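Local coordinates for protein oxidoreductase (Corynebacterium diphtheriae, PDB 3K1Y) that probably works as a flavodoxin-like, FMN-dependent oxidoreductase, at residues I17-S22 with I54-L59; S81-S86 with D114-M119; T93-A98 with I123-G128; V152-F157 with I175-G180. One frame throughout, in Å; residues are numbered along the deposited sequence.

Interaction 1: I17-S22 with I54-L59; sequences ISAGLS and IELSEL. With SO4 (sulfate ion), chain G.
Ile17 places CG2 trans to the amide nitrogen (chi1 -53° for CG1), which sets that methyl against Leu56 CG at 3.8 Å, while CD1 of the same side chain reaches back to the flank of Ile54. Glu55, its chain bent at chi2 (-90°), folds in the other direction and brings OE1 over Ser18. Both residue pairs belong to the first beta-alpha-beta unit of a flavodoxin-like fold: strand 12-18 and strand 49-55, at one edge of the sheet within this chain, run parallel, joined through helix 26-44. Two backbone bonds hold the strand ends in step, Ser18 N to Ile54 O and Leu56 N to Ser18 O, both 3.1 Å. From Leu56 to Glu58 the backbone makes a short 3-10 turn, and Leu56 CD1 closes on Ala19 CB at 3.6 Å; Phe104, Phe107 and Leu103 of helix 102-110 cover this apolar face. The face of Ser18 and Glu55 carries the polar groups of the contact. OE2 of Glu55 forms a salt bridge with Arg28, and OE1 accepts a hydrogen bond from a water 2.7 Å away that also bonds Ser18 OG. The loop after Ser18 wraps a sulfate, probably from the crystallisation liquor, together with Ser25, Ser26 and Thr27; the equivalent loop of flavodoxin-like proteins binds the FMN phosphate, so the ion may mark that site. Gly20 passes close to it, CA 3.2 Å from sulfate O3, and Ser22 N donates to the same O3 at 3.3 Å.

Interaction 2: S81-S86 with D114-M119; sequences SALSAS and DALTGM
The C-terminal end of helix 74-85 meets the loop that leads from helix 102-110 into strand 120-127, a loop built from two overlapping beta turns, type I over Asp114-Thr117 and type II over Leu116-Met119. Gly118 takes the positive phi of the second turn. Ser84 supplies the direct polar link: OG donates to Ala115 O at 2.8 Å, coming in from the side of the oxygen at a C=O...donor angle of 116° and only slightly tilted from the carbonyl plane. One water ties the same places together again, donating to Ser84 O at 2.8 Å and to Ala115 O at 3.0 Å, so this loop carbonyl accepts from both a side chain and a solvent molecule. Deeper in, Leu83 swings CG away from its own N (chi1 175°) and meets Leu116 CD2 with that atom at 3.9 Å; Leu89 and Leu111 touch both, Phe107 touches Leu83 and Phe108 touches Leu116. Met119, modelled as selenomethionine, bends at chi2 and chi3 and ends with CE near Leu83 O, in the last turn of the helix, and Ser86 O, just after it; these approaches are very short, and the exact place of the methyl is doubtful. Ser86 OG turns back to the helix it follows and donates to Ala82 O at 2.7 Å, from above the carbonyl plane. The chemistry thus divides by depth: leucines and the selenomethionine seal the inner side, while the Ser84 hydroxyl and the water satisfy Ala115 O and the water also takes up Ser84 O.

Interaction 3: T93-A98 with I123-G128; sequences TPVFKA and IAATAG. With SO4 (sulfate ion), chain H.
Two neighbouring parallel strands of the central sheet pair here at their C-terminal ends, the edge where flavodoxin-like folds commonly place their cofactor; strands 88-94 and 120-127 are linked by the beta-alpha-beta crossover through helix 102-110. Thr93 N donates to Ala124 O at 3.0 Å, and Thr93 O receives Thr126 N at 3.2 Å, both bonds somewhat bent. Thr93 and Ala125 share one face, with Thr93 CG2 4.1 Å from Ala125 CB. The threonine hydroxyl stands opposite the amide nitrogen across the CA-CB bond (chi1 -177°), from where OG1 donates to Pro94 O at 2.8 Å, on a lone pair, in the carbonyl plane; Thr101 N bonds the same OG1, which ties Thr93 to a residue further along. As the two segments diverge, Val95 takes over: its CG2 reaches Thr126 O at 3.2 Å and lies 4.3 Å from both Ala125 CB and Ala127 CB. Beyond them Gly128 N makes a weak bond to O3 of a sulfate, probably from the crystallisation liquor, which Ser129 also binds. Phe96 and Lys97 turn to the second subunit, where Lys97 NZ bonds the carbonyls of Leu111 and Phe108. Leu140 and Val135 of helix 135-146 pack on the Thr93-Ala125 face, Thr27 of helix 26-44 meets Pro94 and Thr126 on the other, and strand 150-159 flanks strand 120-127, its Ala158 O bonded to Thr126 OG1.

Interaction 4: V152-F157 with I175-G180; sequences VPTGVF and IARAAG
Thr154 lies across the methyl of Ala178, its CB and CG2 both 3.9 Å from Ala178 CB, and the threonine's own carbonyl oxygen comes still closer to that methyl, at 3.5 Å. A small residue at this helix position lets the chain come near: the two CA atoms, Thr154 and Ala178, are 5.0 Å apart. The hydroxyl of Thr154 points the other way, toward Arg177; the Arg177 and Thr154 side chains cross at about a right angle, with CD of the arginine 3.4 Å from OG1 of the threonine. A water completes the link, donating to Thr154 OG1 and accepting from Arg177 NH1 at 2.9 Å in each case, and it sits in plane at the edge of the guanidinium group. Glu181, one turn further along the helix, is hydrogen-bonded to the same OG1, so OG1 is held by Glu181 directly and linked to Arg177 through the water. Further along the chain, Val156 has CG1 trans to N (chi1 -177°); this spreads its branches so that CG2 meets Ala178 CB at 3.9 Å and CG1 lies 4.3 Å from Ile175 CG1. Ile175, through CG1, and Ala178, three residues on, thus both meet Val156. In the flavodoxin-like sheet, strand 150-159 is at the edge within this chain and is broken near here, with helix 165-188 laid over it; Ile30 and Ile34 of helix 26-44 touch Val156, Ala37 of that helix meets Ile175, and Ile122 of strand 120-127 reaches Ala178.

How the interactions relate
Interactions 1, 3 and 4 all draw on the one parallel sheet. Interactions 1 and 3, with centres 13 Å apart, join where strands 12-18 and 88-94 are neighbours: Ala19 O lies 3.5 Å from Pro94 CD, and Leu21 CD2 4.1 Å from Phe96 CE2. Both contacts lie by the C-terminal strand ends and both contain a bound sulfate, consistent with a cofactor site along this edge. Interactions 3 and 4 are stitched together by probable hydrogen bonds, Ile123 O to Val156 N and Ala125 N to Val156 O, both 3.0 Å. Interaction 2, its centre about 23 Å from that of interaction 3, lies across the chain's centre from it.

Interaction 1: I17-S22 with I54-L59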
loop_
_atom_site.group_PDB
_atom_site.type_symbol
_atom_site.label_atom_id
_atom_site.label_comp_id
_atom_site.label_asym_id
_atom_site.label_seq_id
_atom_site.Cartn_x
_atom_site.Cartn_y
_atom_site.Cartn_z
ATOM N N ILE A 17 -10.678 -5.587 19.404
ATOM C CA ILE A 17 -10.608 -6.810 18.613
ATOM C C ILE A 17 -9.169 -7.299 18.648
ATOM O O ILE A 17 -8.243 -6.535 18.386
ATOM C CB ILE A 17 -10.991 -6.581 17.129
ATOM C CG1 ILE A 17 -12.356 -5.892 17.011
ATOM C CG2 ILE A 17 -11.033 -7.918 16.404
ATOM C CD1 ILE A 17 -13.499 -6.652 17.634
ATOM N N SER A 18 -8.980 -8.573 18.968
ATOM C CA SER A 18 -7.641 -9.141 19.028
ATOM C C SER A 18 -7.646 -10.451 18.251
ATOM O O SER A 18 -8.379 -11.378 18.597
ATOM C CB SER A 18 -7.244 -9.373 20.487
ATOM O OG SER A 18 -5.868 -9.663 20.590
ATOM N N ALA A 19 -6.813 -10.527 17.215
ATOM C CA ALA A 19 -6.758 -11.706 16.341
ATOM C C ALA A 19 -5.615 -12.701 16.572
ATOM O O ALA A 19 -5.275 -13.479 15.680
ATOM C CB ALA A 19 -6.760 -11.243 14.865
ATOM N N GLY A 20 -5.026 -12.686 17.760
ATOM C CA GLY A 20 -3.939 -13.609 18.041
ATOM C C GLY A 20 -4.409 -15.046 18.191
ATOM O O GLY A 20 -5.537 -15.300 18.622
ATOM N N LEU A 21 -3.544 -15.993 17.847
ATOM C CA LEU A 21 -3.889 -17.403 17.938
ATOM C C LEU A 21 -3.041 -18.217 18.913
ATOM O O LEU A 21 -3.282 -19.409 19.080
ATOM C CB LEU A 21 -3.816 -18.042 16.548
ATOM C CG LEU A 21 -5.039 -17.923 15.628
ATOM C CD1 LEU A 21 -5.715 -16.580 15.791
ATOM C CD2 LEU A 21 -4.599 -18.139 14.186
ATOM N N SER A 22 -2.058 -17.594 19.556
ATOM C CA SER A 22 -1.197 -18.320 20.494
ATOM C C SER A 22 -1.578 -18.096 21.947
ATOM O O SER A 22 -2.137 -17.057 22.305
ATOM C CB SER A 22 0.272 -17.908 20.321
ATOM O OG SER A 22 0.792 -18.305 19.066
ATOM N N ILE A 54 -12.839 -8.731 22.376
ATOM C CA ILE A 54 -13.310 -9.846 21.571
ATOM C C ILE A 54 -12.157 -10.624 20.923
ATOM O O ILE A 54 -11.473 -10.112 20.041
ATOM C CB ILE A 54 -14.243 -9.345 20.458
ATOM C CG1 ILE A 54 -15.306 -8.416 21.051
ATOM C CG2 ILE A 54 -14.894 -10.529 19.750
ATOM C CD1 ILE A 54 -16.156 -9.055 22.127
ATOM N N GLU A 55 -11.942 -11.857 21.368
ATOM C CA GLU A 55 -10.887 -12.705 20.812
ATOM C C GLU A 55 -11.418 -13.460 19.590
ATOM O O GLU A 55 -12.268 -14.346 19.719
ATOM C CB GLU A 55 -10.397 -13.707 21.871
ATOM C CG GLU A 55 -9.523 -13.098 22.960
ATOM C CD GLU A 55 -8.045 -13.133 22.608
ATOM O OE1 GLU A 55 -7.701 -12.787 21.457
ATOM O OE2 GLU A 55 -7.226 -13.501 23.483
ATOM N N LEU A 56 -10.914 -13.114 18.411
ATOM C CA LEU A 56 -11.360 -13.755 17.178
ATOM C C LEU A 56 -11.183 -15.274 17.172
ATOM O O LEU A 56 -11.988 -15.988 16.565
ATOM C CB LEU A 56 -10.647 -13.141 15.966
ATOM C CG LEU A 56 -10.976 -11.676 15.663
ATOM C CD1 LEU A 56 -10.328 -11.241 14.360
ATOM C CD2 LEU A 56 -12.479 -11.519 15.562
ATOM N N SER A 57 -10.152 -15.775 17.854
ATOM C CA SER A 57 -9.914 -17.223 17.903
ATOM C C SER A 57 -11.000 -17.946 18.703
ATOM O O SER A 57 -11.079 -19.175 18.696
ATOM C CB SER A 57 -8.525 -17.535 18.500
ATOM O OG SER A 57 -8.408 -17.118 19.852
ATOM N N GLU A 58 -11.836 -17.183 19.395
ATOM C CA GLU A 58 -12.917 -17.766 20.180
ATOM C C GLU A 58 -14.233 -17.612 19.426
ATOM O O GLU A 58 -15.303 -17.969 19.924
ATOM C CB GLU A 58 -13.004 -17.082 21.547
ATOM C CG GLU A 58 -11.923 -17.512 22.533
ATOM C CD GLU A 58 -11.862 -16.616 23.752
ATOM O OE1 GLU A 58 -12.936 -16.186 24.230
ATOM O OE2 GLU A 58 -10.742 -16.345 24.237
ATOM N N LEU A 59 -14.142 -17.087 18.211
ATOM C CA LEU A 59 -15.317 -16.884 17.384
ATOM C C LEU A 59 -15.210 -17.639 16.066
ATOM O O LEU A 59 -16.023 -17.430 15.165
ATOM C CB LEU A 59 -15.490 -15.398 17.074
ATOM C CG LEU A 59 -15.869 -14.439 18.194
ATOM C CD1 LEU A 59 -16.125 -13.075 17.569
ATOM C CD2 LEU A 59 -17.106 -14.925 18.923
HETATM S S SO4 G . -0.079 -14.295 18.831
HETATM O O1 SO4 G . 0.118 -12.986 18.496
HETATM O O2 SO4 G . 1.028 -14.593 19.634
HETATM O O3 SO4 G . -1.267 -14.429 19.527
HETATM O O4 SO4 G . -0.159 -15.098 17.690
HETATM O O HOH W 1 -5.264 -12.220 20.493
HETATM O O HOH W 2 -7.967 -14.320 18.924
#

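Interaction 2: S81-S86 with D114-M119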
loop_
_atom_site.group_PDB
_atom_site.type_symbol
_atom_site.label_atom_id
_atom_site.label_comp_id
_atom_site.label_asym_id
_atom_site.label_seq_id
_atom_site.Cartn_x
_atom_site.Cartn_y
_atom_site.Cartn_z
ATOM N N SER A 81 -23.355 -5.716 17.398
ATOM C CA SER A 81 -24.235 -4.634 17.846
ATOM C C SER A 81 -23.560 -3.708 18.850
ATOM O O SER A 81 -23.697 -2.487 18.770
ATOM C CB SER A 81 -25.519 -5.201 18.457
ATOM O OG SER A 81 -26.278 -5.877 17.467
ATOM N N ALA A 82 -22.831 -4.291 19.796
ATOM C CA ALA A 82 -22.136 -3.505 20.800
ATOM C C ALA A 82 -21.010 -2.747 20.115
ATOM O O ALA A 82 -20.767 -1.577 20.413
ATOM C CB ALA A 82 -21.577 -4.417 21.907
ATOM N N LEU A 83 -20.329 -3.419 19.188
ATOM C CA LEU A 83 -19.233 -2.798 18.458
ATOM C C LEU A 83 -19.703 -1.482 17.848
ATOM O O LEU A 83 -19.130 -0.436 18.127
ATOM C CB LEU A 83 -18.714 -3.747 17.372
ATOM C CG LEU A 83 -17.635 -3.268 16.393
ATOM C CD1 LEU A 83 -16.357 -2.861 17.115
ATOM C CD2 LEU A 83 -17.348 -4.405 15.413
ATOM N N SER A 84 -20.761 -1.527 17.044
ATOM C CA SER A 84 -21.282 -0.317 16.420
ATOM C C SER A 84 -21.726 0.717 17.449
ATOM O O SER A 84 -21.600 1.918 17.220
ATOM C CB SER A 84 -22.455 -0.646 15.494
ATOM O OG SER A 84 -22.045 -1.429 14.381
ATOM N N ALA A 85 -22.237 0.254 18.586
ATOM C CA ALA A 85 -22.695 1.156 19.634
ATOM C C ALA A 85 -21.551 1.710 20.488
ATOM O O ALA A 85 -21.752 2.624 21.298
ATOM C CB ALA A 85 -23.710 0.447 20.518
ATOM N N SER A 86 -20.347 1.176 20.296
ATOM C CA SER A 86 -19.194 1.621 21.071
ATOM C C SER A 86 -18.746 3.033 20.728
ATOM O O SER A 86 -19.018 3.526 19.639
ATOM C CB SER A 86 -18.031 0.658 20.871
ATOM O OG SER A 86 -18.401 -0.638 21.295
ATOM N N ASP A 114 -21.969 -0.103 7.043
ATOM C CA ASP A 114 -21.800 1.037 7.942
ATOM C C ASP A 114 -21.623 0.714 9.425
ATOM O O ASP A 114 -21.945 1.537 10.284
ATOM C CB ASP A 114 -22.994 1.973 7.783
ATOM C CG ASP A 114 -24.318 1.236 7.849
ATOM O OD1 ASP A 114 -24.464 0.340 8.714
ATOM O OD2 ASP A 114 -25.219 1.556 7.040
ATOM N N ALA A 115 -21.098 -0.468 9.726
ATOM C CA ALA A 115 -20.900 -0.886 11.113
ATOM C C ALA A 115 -19.974 0.039 11.914
ATOM O O ALA A 115 -20.217 0.303 13.095
ATOM C CB ALA A 115 -20.361 -2.313 11.145
ATOM N N LEU A 116 -18.929 0.542 11.260
ATOM C CA LEU A 116 -17.952 1.402 11.913
ATOM C C LEU A 116 -17.854 2.837 11.386
ATOM O O LEU A 116 -16.769 3.416 11.372
ATOM C CB LEU A 116 -16.577 0.746 11.814
ATOM C CG LEU A 116 -16.425 -0.631 12.446
ATOM C CD1 LEU A 116 -15.100 -1.276 12.013
ATOM C CD2 LEU A 116 -16.498 -0.476 13.948
ATOM N N THR A 117 -18.965 3.426 10.961
ATOM C CA THR A 117 -18.910 4.793 10.451
ATOM C C THR A 117 -18.670 5.801 11.573
ATOM O O THR A 117 -19.400 5.817 12.565
ATOM C CB THR A 117 -20.217 5.177 9.728
ATOM O OG1 THR A 117 -20.445 4.268 8.643
ATOM C CG2 THR A 117 -20.127 6.610 9.191
ATOM N N GLY A 118 -17.644 6.634 11.414
ATOM C CA GLY A 118 -17.334 7.639 12.419
ATOM C C GLY A 118 -16.668 7.135 13.698
ATOM O O GLY A 118 -16.351 7.923 14.591
HETATM N N MSE A 119 -16.427 5.832 13.774
HETATM C CA MSE A 119 -15.818 5.209 14.947
HETATM C C MSE A 119 -14.354 5.571 15.251
HETATM O O MSE A 119 -13.450 5.216 14.491
HETATM C CB MSE A 119 -15.931 3.686 14.814
HETATM C CG MSE A 119 -15.370 2.890 15.978
HETATM SE SE MSE A 119 -16.402 3.158 17.591
HETATM C CE MSE A 119 -17.962 2.102 17.158
HETATM O O HOH W 3 -21.019 2.729 14.598
#

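Interaction 3: T93-A98 with I123-G128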
loop_
_atom_site.group_PDB
_atom_site.type_symbol
_atom_site.label_atom_id
_atom_site.label_comp_id
_atom_site.label_asym_id
_atom_site.label_seq_id
_atom_site.Cartn_x
_atom_site.Cartn_y
_atom_site.Cartn_z
ATOM N N THR A 93 -3.674 -7.120 15.478
ATOM C CA THR A 93 -3.501 -8.302 14.662
ATOM C C THR A 93 -2.062 -8.760 14.568
ATOM O O THR A 93 -1.139 -7.949 14.531
ATOM C CB THR A 93 -3.987 -8.069 13.201
ATOM O OG1 THR A 93 -3.856 -9.285 12.451
ATOM C CG2 THR A 93 -3.129 -6.998 12.514
ATOM N N PRO A 94 -1.851 -10.077 14.594
ATOM C CA PRO A 94 -0.479 -10.560 14.466
ATOM C C PRO A 94 -0.212 -10.341 12.971
ATOM O O PRO A 94 -1.116 -9.953 12.228
ATOM C CB PRO A 94 -0.591 -12.041 14.840
ATOM C CG PRO A 94 -2.024 -12.369 14.548
ATOM C CD PRO A 94 -2.756 -11.155 15.027
ATOM N N VAL A 95 1.010 -10.560 12.517
ATOM C CA VAL A 95 1.287 -10.353 11.108
ATOM C C VAL A 95 1.578 -11.678 10.444
ATOM O O VAL A 95 2.543 -12.352 10.788
ATOM C CB VAL A 95 2.474 -9.407 10.902
ATOM C CG1 VAL A 95 2.630 -9.093 9.407
ATOM C CG2 VAL A 95 2.265 -8.132 11.712
ATOM N N PHE A 96 0.715 -12.060 9.509
ATOM C CA PHE A 96 0.868 -13.311 8.783
ATOM C C PHE A 96 1.082 -12.941 7.327
ATOM O O PHE A 96 0.373 -12.094 6.786
ATOM C CB PHE A 96 -0.391 -14.187 8.914
ATOM C CG PHE A 96 -0.614 -14.757 10.293
ATOM C CD1 PHE A 96 0.204 -14.406 11.361
ATOM C CD2 PHE A 96 -1.679 -15.626 10.525
ATOM C CE1 PHE A 96 -0.035 -14.905 12.640
ATOM C CE2 PHE A 96 -1.928 -16.131 11.799
ATOM C CZ PHE A 96 -1.104 -15.767 12.858
ATOM N N LYS A 97 2.062 -13.582 6.702
ATOM C CA LYS A 97 2.402 -13.321 5.310
ATOM C C LYS A 97 2.483 -11.832 4.985
ATOM O O LYS A 97 2.008 -11.383 3.950
ATOM C CB LYS A 97 1.418 -14.028 4.375
ATOM C CG LYS A 97 1.451 -15.566 4.493
ATOM C CD LYS A 97 2.885 -16.092 4.447
ATOM C CE LYS A 97 2.955 -17.597 4.195
ATOM N NZ LYS A 97 2.278 -18.401 5.240
ATOM N N ALA A 98 3.086 -11.080 5.901
ATOM C CA ALA A 98 3.329 -9.644 5.746
ATOM C C ALA A 98 2.126 -8.707 5.755
ATOM O O ALA A 98 2.167 -7.623 5.170
ATOM C CB ALA A 98 4.174 -9.402 4.483
ATOM N N ILE A 123 -5.298 1.604 15.455
ATOM C CA ILE A 123 -4.934 0.369 14.773
ATOM C C ILE A 123 -3.602 -0.137 15.342
ATOM O O ILE A 123 -2.695 0.649 15.629
ATOM C CB ILE A 123 -4.849 0.579 13.244
ATOM C CG1 ILE A 123 -3.935 1.756 12.917
ATOM C CG2 ILE A 123 -6.258 0.837 12.681
ATOM C CD1 ILE A 123 -3.722 1.945 11.433
ATOM N N ALA A 124 -3.500 -1.442 15.543
ATOM C CA ALA A 124 -2.288 -2.012 16.102
ATOM C C ALA A 124 -1.940 -3.412 15.583
ATOM O O ALA A 124 -2.818 -4.209 15.225
ATOM C CB ALA A 124 -2.392 -2.028 17.631
ATOM N N ALA A 125 -0.645 -3.703 15.554
ATOM C CA ALA A 125 -0.151 -4.993 15.099
ATOM C C ALA A 125 1.090 -5.367 15.896
ATOM O O ALA A 125 1.669 -4.538 16.597
ATOM C CB ALA A 125 0.185 -4.933 13.629
ATOM N N THR A 126 1.497 -6.622 15.788
ATOM C CA THR A 126 2.679 -7.076 16.492
ATOM C C THR A 126 3.411 -8.158 15.715
ATOM O O THR A 126 2.847 -8.794 14.828
ATOM C CB THR A 126 2.326 -7.643 17.883
ATOM O OG1 THR A 126 3.524 -8.099 18.520
ATOM C CG2 THR A 126 1.354 -8.819 17.760
ATOM N N ALA A 127 4.673 -8.354 16.071
ATOM C CA ALA A 127 5.532 -9.367 15.465
ATOM C C ALA A 127 6.831 -9.349 16.261
ATOM O O ALA A 127 6.932 -8.642 17.272
ATOM C CB ALA A 127 5.796 -9.044 13.999
ATOM N N GLY A 128 7.819 -10.121 15.822
ATOM C CA GLY A 128 9.089 -10.160 16.529
ATOM C C GLY A 128 9.880 -8.888 16.287
ATOM O O GLY A 128 10.284 -8.190 17.226
HETATM S S SO4 H . 9.170 -10.870 11.792
HETATM O O1 SO4 H . 7.898 -10.881 11.138
HETATM O O2 SO4 H . 9.874 -9.705 11.629
HETATM O O3 SO4 H . 9.093 -11.040 13.151
HETATM O O4 SO4 H . 9.926 -11.881 11.218
#

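Interaction 4: V152-F157 with I175-G180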
loop_
_atom_site.group_PDB
_atom_site.type_symbol
_atom_site.label_atom_id
_atom_site.label_comp_id
_atom_site.label_asym_id
_atom_site.label_seq_id
_atom_site.Cartn_x
_atom_site.Cartn_y
_atom_site.Cartn_z
ATOM N N VAL A 152 -7.019 7.249 14.627
ATOM C CA VAL A 152 -6.090 8.192 15.230
ATOM C C VAL A 152 -4.723 8.032 14.583
ATOM O O VAL A 152 -4.291 6.913 14.275
ATOM C CB VAL A 152 -5.985 8.019 16.758
ATOM C CG1 VAL A 152 -7.376 8.066 17.362
ATOM C CG2 VAL A 152 -5.256 6.736 17.119
ATOM N N PRO A 153 -4.034 9.157 14.348
ATOM C CA PRO A 153 -2.708 9.224 13.729
ATOM C C PRO A 153 -1.675 8.241 14.264
ATOM O O PRO A 153 -0.845 7.729 13.511
ATOM C CB PRO A 153 -2.289 10.668 13.980
ATOM C CG PRO A 153 -3.586 11.400 13.940
ATOM C CD PRO A 153 -4.470 10.498 14.775
ATOM N N THR A 154 -1.717 7.970 15.560
ATOM C CA THR A 154 -0.725 7.083 16.138
ATOM C C THR A 154 -1.069 5.607 16.086
ATOM O O THR A 154 -1.879 5.115 16.884
ATOM C CB THR A 154 -0.440 7.459 17.596
ATOM O OG1 THR A 154 -0.136 8.857 17.673
ATOM C CG2 THR A 154 0.728 6.660 18.133
ATOM N N GLY A 155 -0.442 4.904 15.144
ATOM C CA GLY A 155 -0.654 3.477 15.020
ATOM C C GLY A 155 0.297 2.836 16.006
ATOM O O GLY A 155 1.320 3.419 16.336
ATOM N N VAL A 156 -0.030 1.641 16.481
ATOM C CA VAL A 156 0.821 0.962 17.442
ATOM C C VAL A 156 1.353 -0.371 16.932
ATOM O O VAL A 156 0.618 -1.357 16.883
ATOM C CB VAL A 156 0.059 0.703 18.752
ATOM C CG1 VAL A 156 0.977 0.066 19.776
ATOM C CG2 VAL A 156 -0.505 1.998 19.281
ATOM N N PHE A 157 2.626 -0.403 16.555
ATOM C CA PHE A 157 3.230 -1.644 16.094
ATOM C C PHE A 157 4.230 -2.136 17.135
ATOM O O PHE A 157 5.281 -1.538 17.336
ATOM C CB PHE A 157 3.959 -1.469 14.763
ATOM C CG PHE A 157 4.396 -2.770 14.152
ATOM C CD1 PHE A 157 3.514 -3.518 13.377
ATOM C CD2 PHE A 157 5.674 -3.274 14.393
ATOM C CE1 PHE A 157 3.890 -4.759 12.845
ATOM C CE2 PHE A 157 6.069 -4.510 13.870
ATOM C CZ PHE A 157 5.171 -5.259 13.092
ATOM N N ILE A 175 2.229 4.326 23.219
ATOM C CA ILE A 175 0.914 3.740 23.482
ATOM C C ILE A 175 0.027 4.811 24.130
ATOM O O ILE A 175 -1.128 4.991 23.752
ATOM C CB ILE A 175 1.026 2.526 24.434
ATOM C CG1 ILE A 175 1.786 1.386 23.741
ATOM C CG2 ILE A 175 -0.358 2.074 24.867
ATOM C CD1 ILE A 175 1.964 0.148 24.592
ATOM N N ALA A 176 0.588 5.531 25.097
ATOM C CA ALA A 176 -0.143 6.590 25.781
ATOM C C ALA A 176 -0.631 7.642 24.781
ATOM O O ALA A 176 -1.779 8.090 24.862
ATOM C CB ALA A 176 0.738 7.240 26.844
ATOM N N ARG A 177 0.226 8.032 23.836
ATOM C CA ARG A 177 -0.174 9.028 22.842
ATOM C C ARG A 177 -1.410 8.559 22.076
ATOM O O ARG A 177 -2.387 9.298 21.959
ATOM C CB ARG A 177 0.960 9.319 21.858
ATOM C CG ARG A 177 0.585 10.360 20.805
ATOM C CD ARG A 177 1.734 10.642 19.857
ATOM N NE ARG A 177 2.927 11.048 20.588
ATOM C CZ ARG A 177 4.116 11.254 20.036
ATOM N NH1 ARG A 177 4.285 11.093 18.729
ATOM N NH2 ARG A 177 5.139 11.618 20.799
ATOM N N ALA A 178 -1.359 7.336 21.550
ATOM C CA ALA A 178 -2.502 6.775 20.827
ATOM C C ALA A 178 -3.694 6.722 21.786
ATOM O O ALA A 178 -4.822 7.060 21.426
ATOM C CB ALA A 178 -2.179 5.383 20.333
ATOM N N ALA A 179 -3.434 6.296 23.013
ATOM C CA ALA A 179 -4.482 6.224 24.025
ATOM C C ALA A 179 -5.118 7.607 24.231
ATOM O O ALA A 179 -6.345 7.740 24.263
ATOM C CB ALA A 179 -3.902 5.714 25.338
ATOM N N GLY A 180 -4.275 8.628 24.363
ATOM C CA GLY A 180 -4.769 9.975 24.559
ATOM C C GLY A 180 -5.569 10.445 23.364
ATOM O O GLY A 180 -6.646 11.033 23.513
HETATM O O HOH W 4 2.392 9.949 16.821
#